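Local coordinates for protein CcbJ (Streptomyces caelestis, PDB 4HGZ) that probably transfers a methyl group from S-adenosyl-L-methionine to a nitrogen atom of its substrate, as expected of an N-methyltransferase, at residues Leu144-Gln149 / Pro233-Leu238; Ser199-Asp202 / Thr207-Ala210; Arg257-Asp260 / Tyr265-Ser268. All blocks are in the same frame, centred on the assembly; numbering follows the deposited sequence.

Read together, the three contacts illustrate how bonding changes with place in a fold. Interaction 2 is mainly a ladder of main-chain hydrogen bonds between neighbouring strands of the four-stranded antiparallel sheet. Interactions 1 and 3 rest on side chains instead: a single amide-carboxylate bond between two helix starts in interaction 1, an aromatic pair between a loop and a strand of the seven-stranded mixed sheet in interaction 3. Those two touch each other, L236 CD2 lying 3.6 Å from H266 CE1, and both reach the second subunit, whereas interaction 2 meets the third. All three are partly buried; interaction 2 is nested within the chain loop that interaction 1 closes.

Interaction 1. Residues Leu144-Gln149 / Pro233-Leu238; sequences LGQDEQ and PAELDL. With EDO (1,2-ethanediol), chain M.
Q146 and E235 reach for each other from opposite directions, each from the first turn of its helix, 146-159 and 233-242, and meet through one pair of atoms. Both chains are extended: CG stands anti to the backbone N in Q146 (chi1 -170°) and in E235, which lets them bridge the 9.3 Å between the CA atoms of Q146 and E235. The amide nitrogen NE2 of Q146 donates to OE2 of E235 at 2.7 Å. The two flat groups are strongly turned, their planes 67° apart, and the bond is bent at the hydrogen (142°). It meets OE2 on its anti side, somewhat out of the carboxylate plane. An ethanediol, probably from the crystallisation liquor, lies beside the helix start near Q146 N, its O1 weakly bonded to D147 N at 3.4 Å.

R229 forms a salt bridge to OE2, while Q206 and the backbone N of Y232 bond to OE1. NE2 of Q146 also donates to A234 O of the second subunit. A neutral amide thus shares an acceptor with an arginine, consistent with an ionised E235, and its two donations tie the helix starts together within the chain and across the subunit boundary.

Interaction 2. Residues Ser199-Asp202 / Thr207-Ala210; sequences SKHD and TLSA
H201 and L208 meet because their first torsions lean them together: chi1 of 175° sets the imidazole of H201 opposite its own backbone N, while at -72° the leucine CG stands opposite its carbonyl carbon. The two side chains cross obliquely, and the CD2 methyl of L208 settles 3.7 Å from H201 CB. That methyl also approaches S199 OG, whose rotation away from the backbone N turns the hydroxyl along the strand. The carbonyl oxygen of T207 lies near the plane of the imidazole, at its edge, 3.3 Å from CD2 of H201. Both ring nitrogens are engaged beyond the pair, ND1 with A179 O and NE2 with the hydroxyl of Y230, which would fix the ring's rotation.

Beneath the side chains runs the ladder. K200 and S209 form a hydrogen-bonded pair, with K200 N to S209 O at 2.7 Å and S209 N to K200 O at 3.0 Å; D202 and T207 form the next, with D202 N to T207 O at 3.1 Å. H201 with L208, and S199 with A210, are the non-hydrogen-bonded pairs, on the sheet face away from K200, S209, D202 and T207. There A210 CB comes within 4.1 Å of S199 CB. On the other face K200 bends away at chi3 to form a salt bridge with E188 of the third subunit, and D202 OD1 accepts from A205 N in the connecting turn.

With strand directions 168° apart, this is the turn end of a classic antiparallel beta hairpin, the central two strands of a four-stranded meander flanked by strands 181-189 and 221-229.

Interaction 3. Residues Arg257-Asp260 / Tyr265-Ser268; sequences RRFD and YHVS. With SO4 (sulfate ion), chain T; SO4 (sulfate ion), chain S.
The ring of F259 and the side chain of H266 form the first shell. F259 CE1 lies 3.4 Å from H266 CB, and the two side chains run side by side, pointing the same way. Their rings make an offset edge-to-face pair: the edge of the imidazole is directed at the phenyl face, with centroids 5.7 Å apart and planes at 69°. At the phenyl edge, near its plane, the carbonyl oxygen of Y265 comes 3.7 Å from F259 CE1. Apart from that oxygen, the segments meet through carbon and ring surfaces.

The next shell sets these groups. In H266, chi1 of 65° places CG between the backbone N and the carbonyl carbon, turning the ring along the strand toward S268, where H266 ND1 gives a weak hydrogen bond to S268 OG at 2.6 Å. R250 touches both F259 and H266, while D260, next to F259, bonds through its N to S263 OG and through OD1 to S262 N.

Further out lie two sulfates, both probably from the crystallisation liquor. The guanidinium of R257 grips one through NH2 to O3 at 2.6 Å and NE to O4 at 3.1 Å; the other lies against R258, whose N reaches its O4 weakly.

The side chain of Y265 comes within about 9 Å of that of R75, an S-adenosyl-L-homocysteine-binding residue. Strand 265-272, which carries H266, runs antiparallel between strands 164-171 and 245-251, bonded through its backbone to both, in the 3-2-1-4-5-7-6 order of the Rossmann-like class I methyltransferase sheet; the loop bearing F259 folds back over it after strand 245-251, beside helix 233-242.

Interaction 1. Residues Leu144-Gln149 / Pro233-Leu238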
loop_
_atom_site.group_PDB
_atom_site.type_symbol
_atom_site.label_atom_id
_atom_site.label_comp_id
_atom_site.label_asym_id
_atom_site.label_seq_id
_atom_site.Cartn_x
_atom_site.Cartn_y
_atom_site.Cartn_z
ATOM N N LEU C 144 -12.511 6.584 -27.629
ATOM C CA LEU C 144 -12.806 5.584 -26.610
ATOM C C LEU C 144 -12.734 4.127 -27.067
ATOM O O LEU C 144 -13.521 3.303 -26.642
ATOM C CB LEU C 144 -14.139 5.885 -25.927
ATOM C CG LEU C 144 -14.155 7.269 -25.273
ATOM C CD1 LEU C 144 -15.436 7.508 -24.471
ATOM C CD2 LEU C 144 -12.929 7.414 -24.385
ATOM N N GLY C 145 -11.759 3.806 -27.902
ATOM C CA GLY C 145 -11.506 2.417 -28.234
ATOM C C GLY C 145 -10.279 2.225 -29.102
ATOM O O GLY C 145 -9.841 3.132 -29.816
ATOM N N GLN C 146 -9.730 1.021 -29.048
ATOM C CA GLN C 146 -8.543 0.694 -29.819
ATOM C C GLN C 146 -8.741 0.880 -31.332
ATOM O O GLN C 146 -7.850 1.367 -32.020
ATOM C CB GLN C 146 -8.114 -0.741 -29.513
ATOM C CG GLN C 146 -6.767 -1.117 -30.081
ATOM C CD GLN C 146 -6.451 -2.563 -29.823
ATOM O OE1 GLN C 146 -7.038 -3.460 -30.427
ATOM N NE2 GLN C 146 -5.524 -2.805 -28.910
ATOM N N ASP C 147 -9.897 0.482 -31.856
ATOM C CA ASP C 147 -10.125 0.579 -33.300
ATOM C C ASP C 147 -10.170 2.036 -33.754
ATOM O O ASP C 147 -9.569 2.393 -34.775
ATOM C CB ASP C 147 -11.405 -0.138 -33.720
ATOM C CG ASP C 147 -11.347 -1.638 -33.489
ATOM O OD1 ASP C 147 -10.303 -2.148 -33.015
ATOM O OD2 ASP C 147 -12.363 -2.312 -33.786
ATOM N N GLU C 148 -10.874 2.872 -32.991
ATOM C CA GLU C 148 -10.947 4.291 -33.307
ATOM C C GLU C 148 -9.548 4.889 -33.306
ATOM O O GLU C 148 -9.230 5.730 -34.147
ATOM C CB GLU C 148 -11.852 5.052 -32.333
ATOM C CG GLU C 148 -13.338 4.728 -32.434
ATOM C CD GLU C 148 -13.760 3.587 -31.493
ATOM O OE1 GLU C 148 -13.098 2.516 -31.470
ATOM O OE2 GLU C 148 -14.765 3.765 -30.769
ATOM N N GLN C 149 -8.708 4.439 -32.373
ATOM C CA GLN C 149 -7.357 4.992 -32.246
ATOM C C GLN C 149 -6.476 4.577 -33.417
ATOM O O GLN C 149 -5.787 5.401 -34.020
ATOM C CB GLN C 149 -6.731 4.620 -30.899
ATOM C CG GLN C 149 -7.419 5.336 -29.738
ATOM C CD GLN C 149 -7.015 4.819 -28.372
ATOM O OE1 GLN C 149 -6.337 3.790 -28.237
ATOM N NE2 GLN C 149 -7.437 5.533 -27.343
ATOM N N PRO C 233 2.430 1.074 -24.156
ATOM C CA PRO C 233 3.425 1.318 -25.201
ATOM C C PRO C 233 3.517 0.202 -26.251
ATOM O O PRO C 233 3.506 0.484 -27.447
ATOM C CB PRO C 233 4.725 1.415 -24.404
ATOM C CG PRO C 233 4.286 2.091 -23.141
ATOM C CD PRO C 233 2.918 1.498 -22.827
ATOM N N ALA C 234 3.607 -1.051 -25.824
ATOM C CA ALA C 234 3.761 -2.138 -26.789
ATOM C C ALA C 234 2.492 -2.362 -27.608
ATOM O O ALA C 234 2.567 -2.694 -28.791
ATOM C CB ALA C 234 4.212 -3.433 -26.106
ATOM N N GLU C 235 1.336 -2.191 -26.972
ATOM C CA GLU C 235 0.057 -2.246 -27.670
ATOM C C GLU C 235 0.025 -1.093 -28.666
ATOM O O GLU C 235 -0.274 -1.279 -29.844
ATOM C CB GLU C 235 -1.102 -2.111 -26.678
ATOM C CG GLU C 235 -2.490 -2.054 -27.304
ATOM C CD GLU C 235 -3.564 -1.504 -26.359
ATOM O OE1 GLU C 235 -3.254 -1.201 -25.184
ATOM O OE2 GLU C 235 -4.730 -1.373 -26.800
ATOM N N LEU C 236 0.360 0.099 -28.182
ATOM C CA LEU C 236 0.347 1.295 -29.014
ATOM C C LEU C 236 1.213 1.128 -30.261
ATOM O O LEU C 236 0.782 1.440 -31.379
ATOM C CB LEU C 236 0.816 2.495 -28.208
ATOM C CG LEU C 236 0.640 3.853 -28.876
ATOM C CD1 LEU C 236 -0.832 4.094 -29.198
ATOM C CD2 LEU C 236 1.194 4.933 -27.948
ATOM N N ASP C 237 2.427 0.624 -30.066
ATOM C CA ASP C 237 3.351 0.401 -31.178
ATOM C C ASP C 237 2.784 -0.585 -32.203
ATOM O O ASP C 237 3.040 -0.470 -33.407
ATOM C CB ASP C 237 4.704 -0.102 -30.660
ATOM C CG ASP C 237 5.471 0.963 -29.881
ATOM O OD1 ASP C 237 5.077 2.161 -29.903
ATOM O OD2 ASP C 237 6.480 0.595 -29.242
ATOM N N LEU C 238 2.017 -1.561 -31.728
ATOM C CA LEU C 238 1.441 -2.541 -32.634
ATOM C C LEU C 238 0.287 -1.889 -33.405
ATOM O O LEU C 238 0.113 -2.112 -34.607
ATOM C CB LEU C 238 0.982 -3.783 -31.867
ATOM C CG LEU C 238 0.405 -4.897 -32.731
ATOM C CD1 LEU C 238 1.390 -5.233 -33.836
ATOM C CD2 LEU C 238 0.061 -6.119 -31.899
HETATM C C1 EDO M . -11.728 -2.078 -28.866
HETATM O O1 EDO M . -12.090 -1.531 -30.140
HETATM C C2 EDO M . -11.866 -1.006 -27.788
HETATM O O2 EDO M . -11.228 -1.463 -26.592
#

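Interaction 2. Residues Ser199-Asp202 / Thr207-Ala210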
loop_
_atom_site.group_PDB
_atom_site.type_symbol
_atom_site.label_atom_id
_atom_site.label_comp_id
_atom_site.label_asym_id
_atom_site.label_seq_id
_atom_site.Cartn_x
_atom_site.Cartn_y
_atom_site.Cartn_z
ATOM N N SER C 199 -12.429 9.548 -9.759
ATOM C CA SER C 199 -12.028 8.761 -10.914
ATOM C C SER C 199 -12.490 7.300 -10.847
ATOM O O SER C 199 -12.626 6.720 -9.762
ATOM C CB SER C 199 -10.510 8.859 -11.074
ATOM O OG SER C 199 -10.042 8.037 -12.118
ATOM N N LYS C 200 -12.757 6.721 -12.015
ATOM C CA LYS C 200 -13.084 5.292 -12.112
ATOM C C LYS C 200 -12.165 4.656 -13.133
ATOM O O LYS C 200 -12.081 5.112 -14.267
ATOM C CB LYS C 200 -14.536 5.072 -12.521
ATOM C CG LYS C 200 -15.540 5.438 -11.454
ATOM C CD LYS C 200 -16.957 5.444 -12.008
ATOM C CE LYS C 200 -17.392 4.068 -12.455
ATOM N NZ LYS C 200 -18.813 4.073 -12.876
ATOM N N HIS C 201 -11.447 3.624 -12.720
ATOM C CA HIS C 201 -10.480 2.995 -13.595
ATOM C C HIS C 201 -10.856 1.552 -13.794
ATOM O O HIS C 201 -11.104 0.834 -12.834
ATOM C CB HIS C 201 -9.075 3.101 -13.004
ATOM C CG HIS C 201 -8.025 2.375 -13.788
ATOM N ND1 HIS C 201 -7.082 1.563 -13.195
ATOM C CD2 HIS C 201 -7.769 2.336 -15.119
ATOM C CE1 HIS C 201 -6.290 1.058 -14.124
ATOM N NE2 HIS C 201 -6.689 1.505 -15.301
ATOM N N ASP C 202 -10.913 1.134 -15.052
ATOM C CA ASP C 202 -11.134 -0.258 -15.379
ATOM C C ASP C 202 -9.926 -0.754 -16.155
ATOM O O ASP C 202 -9.777 -0.476 -17.343
ATOM C CB ASP C 202 -12.422 -0.426 -16.185
ATOM C CG ASP C 202 -12.623 -1.848 -16.680
ATOM O OD1 ASP C 202 -11.632 -2.600 -16.807
ATOM O OD2 ASP C 202 -13.785 -2.205 -16.950
ATOM N N THR C 207 -9.872 1.875 -19.428
ATOM C CA THR C 207 -10.520 3.172 -19.462
ATOM C C THR C 207 -10.331 3.931 -18.173
ATOM O O THR C 207 -10.163 3.339 -17.102
ATOM C CB THR C 207 -12.035 3.033 -19.672
ATOM O OG1 THR C 207 -12.570 2.139 -18.685
ATOM C CG2 THR C 207 -12.324 2.488 -21.048
ATOM N N LEU C 208 -10.379 5.254 -18.291
ATOM C CA LEU C 208 -10.526 6.138 -17.144
ATOM C C LEU C 208 -11.718 7.047 -17.389
ATOM O O LEU C 208 -11.882 7.612 -18.476
ATOM C CB LEU C 208 -9.289 7.001 -16.956
ATOM C CG LEU C 208 -8.052 6.307 -16.438
ATOM C CD1 LEU C 208 -6.851 7.151 -16.812
ATOM C CD2 LEU C 208 -8.171 6.120 -14.922
ATOM N N SER C 209 -12.551 7.177 -16.371
ATOM C CA SER C 209 -13.661 8.097 -16.406
ATOM C C SER C 209 -13.583 8.924 -15.121
ATOM O O SER C 209 -13.605 8.384 -14.015
ATOM C CB SER C 209 -14.972 7.328 -16.492
ATOM O OG SER C 209 -16.076 8.202 -16.351
ATOM N N ALA C 210 -13.473 10.235 -15.273
ATOM C CA ALA C 210 -13.201 11.090 -14.135
ATOM C C ALA C 210 -13.962 12.408 -14.197
ATOM O O ALA C 210 -14.406 12.839 -15.256
ATOM C CB ALA C 210 -11.716 11.357 -14.046
#

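Interaction 3. Residues Arg257-Asp260 / Tyr265-Ser268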
loop_
_atom_site.group_PDB
_atom_site.type_symbol
_atom_site.label_atom_id
_atom_site.label_comp_id
_atom_site.label_asym_id
_atom_site.label_seq_id
_atom_site.Cartn_x
_atom_site.Cartn_y
_atom_site.Cartn_z
ATOM N N ARG C 257 14.037 13.663 -22.371
ATOM C CA ARG C 257 14.574 12.905 -21.256
ATOM C C ARG C 257 14.336 11.434 -21.500
ATOM O O ARG C 257 13.371 11.065 -22.164
ATOM C CB ARG C 257 13.917 13.324 -19.947
ATOM C CG ARG C 257 14.193 14.742 -19.588
ATOM C CD ARG C 257 13.686 15.059 -18.224
ATOM N NE ARG C 257 14.310 16.286 -17.755
ATOM C CZ ARG C 257 13.796 17.492 -17.931
ATOM N NH1 ARG C 257 12.638 17.632 -18.556
ATOM N NH2 ARG C 257 14.442 18.549 -17.474
ATOM N N ARG C 258 15.217 10.602 -20.952
ATOM C CA ARG C 258 15.112 9.158 -21.096
ATOM C C ARG C 258 13.754 8.628 -20.607
ATOM O O ARG C 258 13.295 8.960 -19.523
ATOM C CB ARG C 258 16.252 8.477 -20.339
ATOM C CG ARG C 258 16.718 7.161 -20.948
ATOM C CD ARG C 258 17.546 6.343 -19.962
ATOM N NE ARG C 258 16.694 5.543 -19.084
ATOM C CZ ARG C 258 17.139 4.812 -18.067
ATOM N NH1 ARG C 258 18.435 4.780 -17.789
ATOM N NH2 ARG C 258 16.287 4.114 -17.324
ATOM N N PHE C 259 13.115 7.806 -21.426
ATOM C CA PHE C 259 11.849 7.186 -21.067
ATOM C C PHE C 259 12.119 5.885 -20.346
ATOM O O PHE C 259 12.866 5.041 -20.842
ATOM C CB PHE C 259 11.055 6.891 -22.334
ATOM C CG PHE C 259 9.815 6.067 -22.107
ATOM C CD1 PHE C 259 8.700 6.615 -21.476
ATOM C CD2 PHE C 259 9.745 4.755 -22.563
ATOM C CE1 PHE C 259 7.537 5.867 -21.289
ATOM C CE2 PHE C 259 8.584 3.999 -22.381
ATOM C CZ PHE C 259 7.480 4.557 -21.743
ATOM N N ASP C 260 11.514 5.714 -19.177
ATOM C CA ASP C 260 11.646 4.451 -18.459
ATOM C C ASP C 260 10.384 4.113 -17.685
ATOM O O ASP C 260 9.438 4.905 -17.628
ATOM C CB ASP C 260 12.838 4.491 -17.507
ATOM C CG ASP C 260 12.649 5.486 -16.379
ATOM O OD1 ASP C 260 11.493 5.687 -15.949
ATOM O OD2 ASP C 260 13.656 6.064 -15.916
ATOM N N TYR C 265 4.599 9.923 -18.423
ATOM C CA TYR C 265 4.143 10.060 -19.807
ATOM C C TYR C 265 5.175 9.545 -20.777
ATOM O O TYR C 265 6.306 9.254 -20.402
ATOM C CB TYR C 265 3.841 11.531 -20.135
ATOM C CG TYR C 265 2.555 11.987 -19.520
ATOM C CD1 TYR C 265 1.362 11.928 -20.238
ATOM C CD2 TYR C 265 2.515 12.447 -18.209
ATOM C CE1 TYR C 265 0.165 12.335 -19.672
ATOM C CE2 TYR C 265 1.314 12.848 -17.629
ATOM C CZ TYR C 265 0.148 12.788 -18.370
ATOM O OH TYR C 265 -1.039 13.183 -17.812
ATOM N N HIS C 266 4.787 9.438 -22.037
ATOM C CA HIS C 266 5.781 9.333 -23.078
ATOM C C HIS C 266 5.417 10.211 -24.263
ATOM O O HIS C 266 4.269 10.604 -24.437
ATOM C CB HIS C 266 5.999 7.894 -23.513
ATOM C CG HIS C 266 4.806 7.268 -24.163
ATOM N ND1 HIS C 266 4.595 7.310 -25.524
ATOM C CD2 HIS C 266 3.782 6.552 -23.643
ATOM C CE1 HIS C 266 3.477 6.668 -25.811
ATOM N NE2 HIS C 266 2.968 6.193 -24.688
ATOM N N VAL C 267 6.435 10.549 -25.038
ATOM C CA VAL C 267 6.267 11.236 -26.288
ATOM C C VAL C 267 6.831 10.286 -27.326
ATOM O O VAL C 267 7.976 9.854 -27.228
ATOM C CB VAL C 267 7.049 12.543 -26.294
ATOM C CG1 VAL C 267 7.106 13.123 -27.688
ATOM C CG2 VAL C 267 6.439 13.522 -25.324
ATOM N N SER C 268 6.016 9.936 -28.304
ATOM C CA SER C 268 6.413 8.962 -29.297
ATOM C C SER C 268 6.369 9.588 -30.677
ATOM O O SER C 268 5.467 10.370 -30.991
ATOM C CB SER C 268 5.493 7.740 -29.241
ATOM O OG SER C 268 5.448 7.205 -27.930
HETATM S S SO4 T . 17.491 17.275 -16.107
HETATM O O1 SO4 T . 18.898 17.565 -15.847
HETATM O O2 SO4 T . 16.947 16.491 -15.002
HETATM O O3 SO4 T . 16.759 18.537 -16.257
HETATM O O4 SO4 T . 17.365 16.487 -17.328
HETATM S S SO4 S . 18.316 11.736 -19.122
HETATM O O1 SO4 S . 19.456 12.423 -18.519
HETATM O O2 SO4 S . 18.535 10.292 -19.053
HETATM O O3 SO4 S . 17.093 12.078 -18.387
HETATM O O4 SO4 S . 18.219 12.139 -20.521
#